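PDB 4OUK: Esterase/lipase from Lactobacillus rhamnosus, which probably hydrolyses carboxylic ester bonds as a serine hydrolase of the alpha/beta-hydrolase fold, its pocket holding a lipid-like phosphonate. Local coordinates for residues A[76-81]-A[106-111]; A[184-189]-A[243-248]. The protein carries 1 engineered substitution. One frame throughout, in Å; residues are numbered along the deposited sequence.

Contact 1: A[76-81]-A[106-111]; sequences GWFYGD and LLPDVD. With C63 ((2R)-2,3-bis(hexyloxy)propyl hydrogen (S)-pentylphosphonate), chain B.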
loop_
_atom_site.group_PDB
_atom_site.type_symbol
_atom_site.label_atom_id
_atom_site.label_comp_id
_atom_site.label_asym_id
_atom_site.label_seq_id
_atom_site.Cartn_x
_atom_site.Cartn_y
_atom_site.Cartn_z
ATOM N N GLY A 76 -3.332 -10.286 0.743
ATOM C CA GLY A 76 -4.717 -10.717 0.943
ATOM C C GLY A 76 -5.264 -10.468 2.337
ATOM O O GLY A 76 -6.246 -11.131 2.752
ATOM N N TRP A 77 -4.692 -9.474 3.039
ATOM C CA TRP A 77 -5.136 -9.122 4.397
ATOM C C TRP A 77 -4.882 -10.207 5.433
ATOM O O TRP A 77 -5.008 -9.911 6.643
ATOM C CB TRP A 77 -6.624 -8.772 4.434
ATOM C CG TRP A 77 -7.022 -7.716 3.498
ATOM C CD1 TRP A 77 -6.863 -6.401 3.667
ATOM C CD2 TRP A 77 -7.706 -7.892 2.262
ATOM N NE1 TRP A 77 -7.346 -5.724 2.561
ATOM C CE2 TRP A 77 -7.889 -6.621 1.701
ATOM C CE3 TRP A 77 -8.125 -9.025 1.535
ATOM C CZ2 TRP A 77 -8.548 -6.414 0.488
ATOM C CZ3 TRP A 77 -8.773 -8.835 0.323
ATOM C CH2 TRP A 77 -8.957 -7.526 -0.210
ATOM N N PHE A 78 -4.485 -11.424 4.974
ATOM C CA PHE A 78 -4.158 -12.613 5.871
ATOM C C PHE A 78 -2.664 -12.874 6.006
ATOM O O PHE A 78 -2.229 -13.709 6.795
ATOM C CB PHE A 78 -4.775 -13.943 5.337
ATOM C CG PHE A 78 -6.250 -14.105 5.603
ATOM C CD1 PHE A 78 -7.199 -13.494 4.797
ATOM C CD2 PHE A 78 -6.691 -14.874 6.672
ATOM C CE1 PHE A 78 -8.544 -13.665 5.040
ATOM C CE2 PHE A 78 -8.036 -15.020 6.926
ATOM C CZ PHE A 78 -8.957 -14.416 6.111
ATOM N N TYR A 79 -1.866 -12.176 5.236
ATOM C CA TYR A 79 -0.457 -12.558 5.148
ATOM C C TYR A 79 0.507 -11.379 4.959
ATOM O O TYR A 79 0.157 -10.336 4.380
ATOM C CB TYR A 79 -0.284 -13.633 4.061
ATOM C CG TYR A 79 1.120 -13.840 3.562
ATOM C CD1 TYR A 79 1.575 -13.132 2.471
ATOM C CD2 TYR A 79 1.999 -14.730 4.181
ATOM C CE1 TYR A 79 2.876 -13.285 2.010
ATOM C CE2 TYR A 79 3.303 -14.889 3.735
ATOM C CZ TYR A 79 3.743 -14.153 2.654
ATOM O OH TYR A 79 5.041 -14.239 2.149
ATOM N N GLY A 80 1.739 -11.573 5.443
ATOM C CA GLY A 80 2.761 -10.576 5.284
ATOM C C GLY A 80 3.151 -9.954 6.585
ATOM O O GLY A 80 2.530 -10.196 7.641
ATOM N N ASP A 81 4.237 -9.209 6.507
ATOM C CA ASP A 81 4.738 -8.404 7.647
ATOM C C ASP A 81 5.656 -7.287 7.096
ATOM O O ASP A 81 5.782 -7.145 5.867
ATOM C CB ASP A 81 5.508 -9.316 8.555
ATOM C CG ASP A 81 6.671 -10.034 7.830
ATOM O OD1 ASP A 81 7.313 -9.425 6.968
ATOM O OD2 ASP A 81 6.978 -11.201 8.210
ATOM N N LEU A 106 -3.065 -9.206 11.185
ATOM C CA LEU A 106 -3.638 -9.927 10.058
ATOM C C LEU A 106 -4.975 -10.493 10.427
ATOM O O LEU A 106 -5.247 -10.794 11.593
ATOM C CB LEU A 106 -2.746 -11.072 9.617
ATOM C CG LEU A 106 -1.326 -10.596 9.249
ATOM C CD1 LEU A 106 -0.433 -11.804 9.004
ATOM C CD2 LEU A 106 -1.291 -9.693 8.043
ATOM N N LEU A 107 -5.835 -10.559 9.431
ATOM C CA LEU A 107 -7.077 -11.339 9.518
ATOM C C LEU A 107 -6.629 -12.768 9.755
ATOM O O LEU A 107 -5.577 -13.160 9.276
ATOM C CB LEU A 107 -7.807 -11.279 8.203
ATOM C CG LEU A 107 -8.757 -10.175 7.853
ATOM C CD1 LEU A 107 -8.347 -8.823 8.259
ATOM C CD2 LEU A 107 -9.151 -10.250 6.390
ATOM N N PRO A 108 -7.398 -13.545 10.527
ATOM C CA PRO A 108 -8.633 -13.178 11.160
ATOM C C PRO A 108 -8.435 -12.650 12.582
ATOM O O PRO A 108 -9.388 -12.421 13.256
ATOM C CB PRO A 108 -9.359 -14.504 11.208
ATOM C CG PRO A 108 -8.261 -15.514 11.463
ATOM C CD PRO A 108 -7.024 -14.948 10.820
ATOM N N ASP A 109 -7.210 -12.474 13.038
ATOM C CA ASP A 109 -6.950 -11.954 14.402
ATOM C C ASP A 109 -7.618 -10.608 14.650
ATOM O O ASP A 109 -7.990 -10.264 15.761
ATOM C CB ASP A 109 -5.461 -11.796 14.594
ATOM C CG ASP A 109 -4.727 -13.088 14.382
ATOM O OD1 ASP A 109 -5.314 -14.140 14.749
ATOM O OD2 ASP A 109 -3.602 -13.045 13.825
ATOM N N VAL A 110 -7.716 -9.842 13.588
ATOM C CA VAL A 110 -8.388 -8.567 13.574
ATOM C C VAL A 110 -9.326 -8.556 12.377
ATOM O O VAL A 110 -9.384 -9.520 11.584
ATOM C CB VAL A 110 -7.378 -7.385 13.483
ATOM C CG1 VAL A 110 -6.584 -7.305 14.770
ATOM C CG2 VAL A 110 -6.448 -7.451 12.239
ATOM N N ASP A 111 -10.103 -7.490 12.285
ATOM C CA ASP A 111 -10.836 -7.138 11.093
ATOM C C ASP A 111 -10.256 -5.864 10.434
ATOM O O ASP A 111 -9.224 -5.333 10.861
ATOM C CB ASP A 111 -12.362 -7.025 11.404
ATOM C CG ASP A 111 -12.742 -5.848 12.355
ATOM O OD1 ASP A 111 -11.966 -4.863 12.482
ATOM O OD2 ASP A 111 -13.852 -5.905 12.961
HETATM P P5 C63 B . -3.232 -9.440 -3.106
HETATM O O11 C63 B . -2.841 -8.922 -1.790
HETATM C C6 C63 B . -4.814 -10.306 -3.099
HETATM C C7 C63 B . -5.888 -9.402 -2.582
HETATM C C8 C63 B . -7.280 -9.870 -2.951
HETATM C C9 C63 B . -7.754 -11.003 -2.074
HETATM C C10 C63 B . -6.953 -12.238 -2.337
HETATM O O4 C63 B . -2.171 -10.424 -3.760
HETATM C C3 C63 B . -2.419 -11.779 -3.399
HETATM C C2 C63 B . -3.449 -12.499 -4.288
HETATM O O13 C63 B . -4.226 -13.471 -3.554
HETATM C C14 C63 B . -4.375 -14.737 -4.211
HETATM C C15 C63 B . -3.251 -15.715 -3.836
HETATM C C16 C63 B . -3.594 -16.543 -2.602
HETATM C C17 C63 B . -2.391 -16.920 -1.736
HETATM C C1 C63 B . -2.750 -13.197 -5.452
HETATM O O20 C63 B . -3.613 -14.151 -6.096
HETATM C C21 C63 B . -3.549 -14.098 -7.540
HETATM C C22 C63 B . -4.500 -15.101 -8.223
HETATM C C23 C63 B . -5.745 -15.464 -7.416
HETATM C C24 C63 B . -6.399 -16.774 -7.884
HETATM C C25 C63 B . -6.266 -17.871 -6.817
HETATM C C26 C63 B . -7.542 -18.115 -6.038
HETATM O O HOH W 1 -3.614 -14.851 9.123
#
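Leu-107 sets its CB squarely over the ring of Phe-78, a CH-pi contact with CB 3.8 Å from the ring centroid and 4° off the normal. Two loops of the alpha/beta-hydrolase fold meet here: 76-81, leading on from the glycines that probably form the oxyanion hole, and 106-111, just before helix 112-129. This is the tight side. Leu-107 CD2 touches Trp-77 CB at 3.5 Å and also packs against Phe-78 CE1, while Leu-107 N donates to Trp-77 O at 3.0 Å. The same oxygen also accepts from the side-chain amide of Gln-115, so two donors fix this carbonyl. Leu-106 belongs to this packed part too, lying along the backbone with its CD1 3.4 Å from Phe-78 O. Phe-78 also packs on helices 6-28 and 200-211, with Tyr-206 edge-to-face to it. With CG beside its own backbone N (chi1 -55°), Trp-77 sends its indole away from 106-111, and CZ3 comes 3.4 Å from C9 of the ligand.

The looser edge is at Pro-108, partly exposed and entered through a cis peptide, which barely reaches the ring. Here a water takes over, donating to Phe-78 O at 2.9 Å and to Leu-107 O at 2.6 Å.

Contact 2: A[184-189]-A[243-248]; sequences CPVAEP and DSFYLQ. With C63 ((2R)-2,3-bis(hexyloxy)propyl hydrogen (S)-pentylphosphonate), chain B.
Gln-248 OE1 takes the backbone N-H of Glu-188 at 2.9 Å, and a water donates to it as well, though that water has more acceptors in reach than protons to give. The same amide returns a bond: NE2 donates to Glu-188 O at 3.0 Å, so Gln-248 engages both the N-H and the carbonyl of one residue. Glu-188 O lies close to the plane of the glutamine amide, but NE2 stands 58° out of the plane of the Glu-188 carbonyl. A bend at chi2 (-76°) folds the glutamine over Val-186 and onto that backbone. The water also accepts from Ala-187 N at 2.8 Å and reaches Pro-185 O, tying the bend of 184-189 to the helix. The Glu-188 carboxylate turns away from all this, toward Ser-224.

Next along, Val-186 CG2 sits over one face of Phe-245, 4.2 Å from the centroid and offset toward the rim; it also touches the ligand's pentyl chain, C8 lying 3.6 Å from CG2. Cys-184 CB touches Asp-243 OD2 at 3.4 Å. Asp-243 OD1 closes an Asx turn, accepting Phe-245 N from above the carboxylate plane at 3.2 Å, and is also bonded to His-278 ND1. This is consistent with Asp-243 being the acid of a Ser-His-Asp triad, the turn probably helping to orient its carboxylate.

In the fold, 184-189 is the loop leaving strand 179-183. The parallel neighbour of that strand in the sheet, 235-240, leads into 243-248, where Phe-245 is the N-cap of helix 246-259. Pro-185 and Ala-187 continue the packing onto Leu-252 of that helix, while Ala-187 and Glu-188 lean on Phe-223 at the start of helix 223-226.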
loop_
_atom_site.group_PDB
_atom_site.type_symbol
_atom_site.label_atom_id
_atom_site.label_comp_id
_atom_site.label_asym_id
_atom_site.label_seq_id
_atom_site.Cartn_x
_atom_site.Cartn_y
_atom_site.Cartn_z
ATOM N N CYS A 184 -1.549 -2.874 -8.618
ATOM C CA CYS A 184 -2.584 -3.891 -8.785
ATOM C C CYS A 184 -3.547 -3.948 -7.566
ATOM O O CYS A 184 -3.684 -5.012 -6.930
ATOM C CB CYS A 184 -1.953 -5.238 -8.903
ATOM S SG CYS A 184 -0.793 -5.303 -10.236
ATOM N N PRO A 185 -4.174 -2.803 -7.224
ATOM C CA PRO A 185 -5.001 -2.825 -6.026
ATOM C C PRO A 185 -6.222 -3.717 -6.182
ATOM O O PRO A 185 -6.688 -3.927 -7.330
ATOM C CB PRO A 185 -5.480 -1.390 -5.959
ATOM C CG PRO A 185 -5.609 -0.998 -7.434
ATOM C CD PRO A 185 -4.345 -1.545 -7.990
ATOM N N VAL A 186 -6.728 -4.219 -5.040
ATOM C CA VAL A 186 -8.083 -4.817 -4.928
ATOM C C VAL A 186 -8.933 -3.834 -4.147
ATOM O O VAL A 186 -9.157 -4.016 -2.987
ATOM C CB VAL A 186 -7.970 -6.217 -4.306
ATOM C CG1 VAL A 186 -9.323 -6.910 -4.187
ATOM C CG2 VAL A 186 -7.157 -7.062 -5.258
ATOM N N ALA A 187 -9.263 -2.711 -4.778
ATOM C CA ALA A 187 -9.849 -1.592 -4.098
ATOM C C ALA A 187 -11.344 -1.859 -3.841
ATOM O O ALA A 187 -11.959 -1.128 -3.052
ATOM C CB ALA A 187 -9.703 -0.330 -4.926
ATOM N N GLU A 188 -11.897 -2.862 -4.541
ATOM C CA GLU A 188 -13.357 -3.211 -4.495
ATOM C C GLU A 188 -13.568 -4.657 -4.059
ATOM O O GLU A 188 -14.029 -5.502 -4.839
ATOM C CB GLU A 188 -13.998 -2.997 -5.872
ATOM C CG GLU A 188 -13.894 -1.545 -6.374
ATOM C CD GLU A 188 -14.725 -0.561 -5.578
ATOM O OE1 GLU A 188 -15.909 -0.849 -5.336
ATOM O OE2 GLU A 188 -14.237 0.511 -5.206
ATOM N N PRO A 189 -13.254 -4.962 -2.812
ATOM C CA PRO A 189 -13.354 -6.386 -2.427
ATOM C C PRO A 189 -14.766 -7.021 -2.528
ATOM O O PRO A 189 -14.850 -8.216 -2.739
ATOM C CB PRO A 189 -12.821 -6.424 -0.980
ATOM C CG PRO A 189 -12.355 -5.042 -0.658
ATOM C CD PRO A 189 -12.810 -4.103 -1.697
ATOM N N ASP A 243 -2.139 -8.982 -14.915
ATOM C CA ASP A 243 -2.418 -9.047 -13.488
ATOM C C ASP A 243 -3.662 -9.922 -13.312
ATOM O O ASP A 243 -4.696 -9.714 -13.969
ATOM C CB ASP A 243 -2.630 -7.635 -12.954
ATOM C CG ASP A 243 -3.222 -7.600 -11.566
ATOM O OD1 ASP A 243 -2.907 -8.529 -10.758
ATOM O OD2 ASP A 243 -3.964 -6.594 -11.267
ATOM N N SER A 244 -3.574 -10.899 -12.424
ATOM C CA SER A 244 -4.733 -11.772 -12.188
ATOM C C SER A 244 -5.956 -11.000 -11.675
ATOM O O SER A 244 -7.072 -11.419 -11.932
ATOM C CB SER A 244 -4.379 -12.985 -11.307
ATOM O OG SER A 244 -3.612 -12.652 -10.169
ATOM N N PHE A 245 -5.760 -9.842 -11.029
ATOM C CA PHE A 245 -6.891 -8.916 -10.686
ATOM C C PHE A 245 -6.912 -7.677 -11.542
ATOM O O PHE A 245 -7.198 -6.562 -11.060
ATOM C CB PHE A 245 -6.863 -8.461 -9.222
ATOM C CG PHE A 245 -6.771 -9.578 -8.255
ATOM C CD1 PHE A 245 -5.534 -9.996 -7.791
ATOM C CD2 PHE A 245 -7.909 -10.242 -7.840
ATOM C CE1 PHE A 245 -5.431 -11.038 -6.884
ATOM C CE2 PHE A 245 -7.814 -11.286 -6.939
ATOM C CZ PHE A 245 -6.574 -11.684 -6.455
ATOM N N TYR A 246 -6.605 -7.838 -12.819
ATOM C CA TYR A 246 -6.741 -6.719 -13.749
ATOM C C TYR A 246 -8.180 -6.223 -13.732
ATOM O O TYR A 246 -8.414 -5.034 -13.952
ATOM C CB TYR A 246 -6.333 -7.159 -15.159
ATOM C CG TYR A 246 -6.437 -6.081 -16.197
ATOM C CD1 TYR A 246 -5.840 -4.825 -15.994
ATOM C CD2 TYR A 246 -7.111 -6.300 -17.399
ATOM C CE1 TYR A 246 -5.910 -3.841 -16.957
ATOM C CE2 TYR A 246 -7.193 -5.300 -18.357
ATOM C CZ TYR A 246 -6.604 -4.083 -18.119
ATOM O OH TYR A 246 -6.675 -3.086 -19.050
ATOM N N LEU A 247 -9.146 -7.124 -13.464
ATOM C CA LEU A 247 -10.569 -6.717 -13.365
ATOM C C LEU A 247 -10.794 -5.629 -12.317
ATOM O O LEU A 247 -11.462 -4.644 -12.561
ATOM C CB LEU A 247 -11.495 -7.934 -13.144
ATOM C CG LEU A 247 -11.690 -8.768 -14.443
ATOM C CD1 LEU A 247 -12.582 -10.004 -14.253
ATOM C CD2 LEU A 247 -12.182 -7.907 -15.621
ATOM N N GLN A 248 -10.187 -5.791 -11.156
ATOM C CA GLN A 248 -10.230 -4.756 -10.108
ATOM C C GLN A 248 -9.677 -3.376 -10.599
ATOM O O GLN A 248 -10.193 -2.303 -10.225
ATOM C CB GLN A 248 -9.419 -5.262 -8.930
ATOM C CG GLN A 248 -10.116 -6.356 -8.120
ATOM C CD GLN A 248 -11.214 -5.762 -7.231
ATOM O OE1 GLN A 248 -11.154 -4.587 -6.783
ATOM N NE2 GLN A 248 -12.232 -6.565 -6.989
HETATM P P5 C63 B . -3.232 -9.440 -3.106
HETATM O O11 C63 B . -2.841 -8.922 -1.790
HETATM C C6 C63 B . -4.814 -10.306 -3.099
HETATM C C7 C63 B . -5.888 -9.402 -2.582
HETATM C C8 C63 B . -7.280 -9.870 -2.951
HETATM C C9 C63 B . -7.754 -11.003 -2.074
HETATM C C10 C63 B . -6.953 -12.238 -2.337
HETATM O O4 C63 B . -2.171 -10.424 -3.760
HETATM C C3 C63 B . -2.419 -11.779 -3.399
HETATM C C2 C63 B . -3.449 -12.499 -4.288
HETATM O O13 C63 B . -4.226 -13.471 -3.554
HETATM C C14 C63 B . -4.375 -14.737 -4.211
HETATM C C15 C63 B . -3.251 -15.715 -3.836
HETATM C C16 C63 B . -3.594 -16.543 -2.602
HETATM C C17 C63 B . -2.391 -16.920 -1.736
HETATM C C1 C63 B . -2.750 -13.197 -5.452
HETATM O O20 C63 B . -3.613 -14.151 -6.096
HETATM C C21 C63 B . -3.549 -14.098 -7.540
HETATM C C22 C63 B . -4.500 -15.101 -8.223
HETATM C C23 C63 B . -5.745 -15.464 -7.416
HETATM C C24 C63 B . -6.399 -16.774 -7.884
HETATM C C25 C63 B . -6.266 -17.871 -6.817
HETATM C C26 C63 B . -7.542 -18.115 -6.038
HETATM O O HOH W 2 -9.224 -2.262 -7.564
#

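Contacts 1 and 2 form two walls of one pocket, their centres about 18 Å apart, and they meet directly through the indole of Trp-77: its CH2 is 4.0 Å from Val-186 CG1 and 4.1 Å from Pro-189 CB. The pentyl chain of the ligand runs past the place where the indole meets Val-186. At the phosphonate end, Gly-76 N donates to O11 at 2.9 Å, joining Gly-75 N and Ala-147 N in gripping the ligand, as in an oxyanion hole. Contact 2 instead brings the probable triad acid Asp-243 and, through Phe-245 and Ser-244, a surface for the glycerol and one hexyloxy chain.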